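Local coordinates for protein polysaccharide deacetylase (Streptococcus pyogenes, PDB 6DQ3) that probably removes N-acetyl groups from the cell wall linkage unit of streptococcal rhamnopolysaccharides, as a zinc-dependent carbohydrate esterase of family 4, at residues Y50-S53 with P54-Y58; N178-T181 with L182-A186. One frame throughout, in Å; residues are numbered along the deposited sequence.

In the fold
Both contacts sit at the N-terminal end of a helix within a beta-alpha-beta unit: contact 1 where strand 50-51 turns into helix 54-63, contact 2 at the start of helix 179-187. Their centres are about 23 Å apart and their nearest atoms about 10 Å, so they do not touch; they lie on different elements. Contact 1 lies deeper, its centre about 11 Å from the chain centre, against about 19 Å for contact 2, and packs against strands of the sheet. Contact 2 faces helix 145-162 and has exposed residues on another side. Each has a side-chain N-cap, but a glutamate reaching back ties contact 1 together, whereas main-chain bonds dominate contact 2, with zinc at its outer end.

Contact 1: residues Y50-S53 with P54-Y58; sequences YFLS and PEEVY
Tyr50 and Glu56 meet in a very short hydrogen bond, OH to OE2 at 2.5 Å. The carboxylate comes to the edge of the phenol ring, with the two planes 49° apart. Tyr50 CG lies anti to the backbone N (chi1 -178°), which carries the ring forward along the chain to this acceptor.

The other carboxylate oxygen secures the turn: Ser53 N donates to Glu56 OE1 at 3.0 Å, almost straight at 168° and on the anti side. In return Glu56 N donates to Ser53 OG over 3.3 Å. OE1 also has a salt bridge to Lys97, whose ammonium group additionally bonds Phe51 O; the positive charge would be expected to favour an ionised carboxylate.

Among main-chain bonds, Val57 N reaches Ser53 O at 3.1 Å and starts the helical pattern; Glu56 N makes a weak second bond to that oxygen. The main apolar contact is Leu52 CD1 on Val57 CG2, 3.9 Å apart, the two side chains crossing at about a right angle.

The paired Ser53 and Glu56 bonds define a capping box, here closing the strand-to-helix turn of the beta-alpha-beta unit formed by strand 50-51, helix 54-63 and strand 71-77.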
loop_
_atom_site.group_PDB
_atom_site.type_symbol
_atom_site.label_atom_id
_atom_site.label_comp_id
_atom_site.label_asym_id
_atom_site.label_seq_id
_atom_site.Cartn_x
_atom_site.Cartn_y
_atom_site.Cartn_z
ATOM N N TYR A 50 0.528 -16.109 -2.881
ATOM C CA TYR A 50 0.750 -15.389 -4.130
ATOM C C TYR A 50 0.657 -13.895 -3.838
ATOM O O TYR A 50 -0.331 -13.435 -3.258
ATOM C CB TYR A 50 -0.306 -15.830 -5.154
ATOM C CG TYR A 50 -0.217 -15.225 -6.537
ATOM C CD1 TYR A 50 -0.592 -13.908 -6.770
ATOM C CD2 TYR A 50 0.200 -15.987 -7.621
ATOM C CE1 TYR A 50 -0.519 -13.357 -8.041
ATOM C CE2 TYR A 50 0.270 -15.447 -8.893
ATOM C CZ TYR A 50 -0.090 -14.133 -9.099
ATOM O OH TYR A 50 -0.017 -13.603 -10.368
ATOM N N PHE A 51 1.689 -13.148 -4.221
ATOM C CA PHE A 51 1.778 -11.726 -3.911
ATOM C C PHE A 51 1.220 -10.908 -5.071
ATOM O O PHE A 51 1.754 -10.951 -6.184
ATOM C CB PHE A 51 3.229 -11.341 -3.617
ATOM C CG PHE A 51 3.814 -12.071 -2.441
ATOM C CD1 PHE A 51 3.572 -11.629 -1.152
ATOM C CD2 PHE A 51 4.609 -13.193 -2.623
ATOM C CE1 PHE A 51 4.092 -12.299 -0.066
ATOM C CE2 PHE A 51 5.141 -13.864 -1.537
ATOM C CZ PHE A 51 4.882 -13.418 -0.260
ATOM N N LEU A 52 0.163 -10.151 -4.804
ATOM C CA LEU A 52 -0.596 -9.503 -5.859
ATOM C C LEU A 52 -0.089 -8.101 -6.172
ATOM O O LEU A 52 0.418 -7.390 -5.302
ATOM C CB LEU A 52 -2.070 -9.415 -5.463
ATOM C CG LEU A 52 -2.756 -10.710 -5.036
ATOM C CD1 LEU A 52 -4.009 -10.383 -4.233
ATOM C CD2 LEU A 52 -3.082 -11.551 -6.255
ATOM N N SER A 53 -0.248 -7.706 -7.446
ATOM C CA SER A 53 -0.143 -6.323 -7.883
ATOM C C SER A 53 -1.503 -5.641 -7.789
ATOM O O SER A 53 -2.539 -6.312 -7.700
ATOM C CB SER A 53 0.349 -6.265 -9.324
ATOM O OG SER A 53 -0.686 -6.669 -10.206
ATOM N N PRO A 54 -1.543 -4.302 -7.826
ATOM C CA PRO A 54 -2.853 -3.618 -7.833
ATOM C C PRO A 54 -3.773 -4.097 -8.950
ATOM O O PRO A 54 -4.969 -4.318 -8.718
ATOM C CB PRO A 54 -2.475 -2.136 -8.000
ATOM C CG PRO A 54 -1.066 -2.033 -7.459
ATOM C CD PRO A 54 -0.412 -3.352 -7.812
ATOM N N GLU A 55 -3.238 -4.258 -10.162
ATOM C CA GLU A 55 -4.043 -4.721 -11.286
ATOM C C GLU A 55 -4.685 -6.074 -10.995
ATOM O O GLU A 55 -5.832 -6.323 -11.387
ATOM C CB GLU A 55 -3.167 -4.795 -12.538
ATOM C CG GLU A 55 -2.779 -3.445 -13.156
ATOM C CD GLU A 55 -1.637 -2.721 -12.446
ATOM O OE1 GLU A 55 -0.926 -3.333 -11.620
ATOM O OE2 GLU A 55 -1.444 -1.521 -12.730
ATOM N N GLU A 56 -3.962 -6.960 -10.307
ATOM C CA GLU A 56 -4.496 -8.284 -10.013
ATOM C C GLU A 56 -5.580 -8.216 -8.946
ATOM O O GLU A 56 -6.577 -8.946 -9.018
ATOM C CB GLU A 56 -3.357 -9.207 -9.586
ATOM C CG GLU A 56 -2.431 -9.585 -10.737
ATOM C CD GLU A 56 -1.213 -10.372 -10.280
ATOM O OE1 GLU A 56 -0.648 -10.036 -9.220
ATOM O OE2 GLU A 56 -0.823 -11.322 -10.987
ATOM N N VAL A 57 -5.412 -7.339 -7.957
ATOM C CA VAL A 57 -6.457 -7.151 -6.953
ATOM C C VAL A 57 -7.750 -6.697 -7.620
ATOM O O VAL A 57 -8.837 -7.217 -7.332
ATOM C CB VAL A 57 -5.995 -6.149 -5.881
ATOM C CG1 VAL A 57 -7.146 -5.801 -4.958
ATOM C CG2 VAL A 57 -4.813 -6.715 -5.102
ATOM N N TYR A 58 -7.652 -5.714 -8.516
ATOM C CA TYR A 58 -8.842 -5.214 -9.200
ATOM C C TYR A 58 -9.507 -6.314 -10.015
ATOM O O TYR A 58 -10.729 -6.498 -9.952
ATOM C CB TYR A 58 -8.480 -4.038 -10.104
ATOM C CG TYR A 58 -9.665 -3.466 -10.854
ATOM C CD1 TYR A 58 -10.694 -2.826 -10.176
ATOM C CD2 TYR A 58 -9.751 -3.561 -12.239
ATOM C CE1 TYR A 58 -11.786 -2.301 -10.854
ATOM C CE2 TYR A 58 -10.842 -3.033 -12.927
ATOM C CZ TYR A 58 -11.852 -2.404 -12.226
ATOM O OH TYR A 58 -12.936 -1.877 -12.897
#

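Contact 2: residues N178-T181 with L182-A186; sequences NDTT and LQIAA. With ZN (zinc ion), chain I.
Asp179 plays two parts at once: its carbonyl oxygen accepts from Gln183 N, while its carboxylate binds a zinc ion at the tip of the helix. The setting is the first turns of helix 179-187, the helical member of a beta-alpha-beta unit between strands 169-171 and 192-198, with Asn178 as N-cap.

The metal geometry is one-sided. OD1 of Asp179 coordinates zinc at 2.1 Å, whereas OD2 stays 2.8 Å from the ion, so binding is through one oxygen. Water 1, itself a zinc ligand at 2.2 Å, donates a hydrogen bond to OD2 at 3.2 Å and thereby links both carboxylate oxygens to the metal shell. This ion is distinct from the one held by Asp78, His133 and His137, and Asp179 also touches a crystal neighbour; the site may therefore owe something to crystal packing.

Capping is by the Asn178 side chain, whose OD1 accepts from Thr181 N at 2.9 Å with an N-H...O angle of 158°. Thr181 OG1 is bonded to Gln148 of helix 145-162, tying this end of the helix to its neighbour.

Regular helical bonds join the two halves. Gln183 N reaches Asp179 O at 3.0 Å, and Leu182, Ile184 and Ala185 make the corresponding bonds to Asn178, Thr180 and Thr181. The aliphatic part of the Gln183 side chain runs back along this ladder, its CG resting 3.3 Å from Asp179 O.

On the flank facing helix 145-162, Thr180 and Ile184 point the same way, side by side. With Thr180 CG2 anti to the backbone N, the methyl is turned to Ile184 CD1 at 3.5 Å, a close fit for two methyl carbons.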
loop_
_atom_site.group_PDB
_atom_site.type_symbol
_atom_site.label_atom_id
_atom_site.label_comp_id
_atom_site.label_asym_id
_atom_site.label_seq_id
_atom_site.Cartn_x
_atom_site.Cartn_y
_atom_site.Cartn_z
ATOM N N ASN A 178 -14.573 11.173 2.663
ATOM C CA ASN A 178 -16.022 11.322 2.734
ATOM C C ASN A 178 -16.629 10.915 1.397
ATOM O O ASN A 178 -15.928 10.458 0.486
ATOM C CB ASN A 178 -16.431 12.745 3.140
ATOM C CG ASN A 178 -15.915 13.820 2.199
ATOM O OD1 ASN A 178 -15.354 13.540 1.130
ATOM N ND2 ASN A 178 -16.123 15.076 2.594
ATOM N N ASP A 179 -17.956 11.055 1.293
ATOM C CA ASP A 179 -18.632 10.672 0.058
ATOM C C ASP A 179 -18.001 11.383 -1.129
ATOM O O ASP A 179 -17.764 10.769 -2.178
ATOM C CB ASP A 179 -20.143 10.954 0.145
ATOM C CG ASP A 179 -20.481 12.353 0.646
ATOM O OD1 ASP A 179 -19.601 13.230 0.712
ATOM O OD2 ASP A 179 -21.664 12.573 0.983
ATOM N N THR A 180 -17.668 12.664 -0.957
ATOM C CA THR A 180 -17.056 13.446 -2.029
ATOM C C THR A 180 -15.726 12.843 -2.474
ATOM O O THR A 180 -15.452 12.745 -3.676
ATOM C CB THR A 180 -16.872 14.895 -1.563
ATOM O OG1 THR A 180 -18.154 15.538 -1.476
ATOM C CG2 THR A 180 -15.978 15.663 -2.517
ATOM N N THR A 181 -14.878 12.446 -1.520
ATOM C CA THR A 181 -13.610 11.811 -1.878
ATOM C C THR A 181 -13.836 10.648 -2.840
ATOM O O THR A 181 -13.159 10.527 -3.867
ATOM C CB THR A 181 -12.885 11.309 -0.624
ATOM O OG1 THR A 181 -12.841 12.336 0.372
ATOM C CG2 THR A 181 -11.457 10.862 -0.958
ATOM N N LEU A 182 -14.785 9.769 -2.512
ATOM C CA LEU A 182 -14.977 8.558 -3.300
ATOM C C LEU A 182 -15.595 8.866 -4.655
ATOM O O LEU A 182 -15.258 8.225 -5.657
ATOM C CB LEU A 182 -15.845 7.572 -2.528
ATOM C CG LEU A 182 -15.325 7.232 -1.132
ATOM C CD1 LEU A 182 -16.359 6.376 -0.404
ATOM C CD2 LEU A 182 -13.974 6.537 -1.195
ATOM N N GLN A 183 -16.511 9.836 -4.710
ATOM C CA GLN A 183 -17.071 10.235 -5.995
ATOM C C GLN A 183 -15.981 10.796 -6.900
ATOM O O GLN A 183 -15.916 10.467 -8.089
ATOM C CB GLN A 183 -18.195 11.257 -5.786
ATOM C CG GLN A 183 -19.399 10.720 -4.999
ATOM C CD GLN A 183 -20.262 11.818 -4.386
ATOM O OE1 GLN A 183 -19.993 13.006 -4.551
ATOM N NE2 GLN A 183 -21.305 11.416 -3.671
ATOM N N ILE A 184 -15.091 11.621 -6.344
ATOM C CA ILE A 184 -14.028 12.220 -7.145
ATOM C C ILE A 184 -13.041 11.152 -7.607
ATOM O O ILE A 184 -12.653 11.111 -8.781
ATOM C CB ILE A 184 -13.321 13.331 -6.345
ATOM C CG1 ILE A 184 -14.256 14.528 -6.151
ATOM C CG2 ILE A 184 -12.040 13.753 -7.048
ATOM C CD1 ILE A 184 -13.730 15.583 -5.191
ATOM N N ALA A 185 -12.613 10.281 -6.692
ATOM C CA ALA A 185 -11.675 9.227 -7.065
ATOM C C ALA A 185 -12.209 8.418 -8.240
ATOM O O ALA A 185 -11.461 8.078 -9.162
ATOM C CB ALA A 185 -11.398 8.321 -5.866
ATOM N N ALA A 186 -13.511 8.123 -8.235
ATOM C CA ALA A 186 -14.105 7.378 -9.341
ATOM C C ALA A 186 -14.026 8.165 -10.643
ATOM O O ALA A 186 -13.681 7.610 -11.694
ATOM C CB ALA A 186 -15.558 7.032 -9.011
HETATM ZN ZN ZN I . -20.385 14.978 1.632
HETATM O O HOH W 1 -22.019 15.697 0.310
#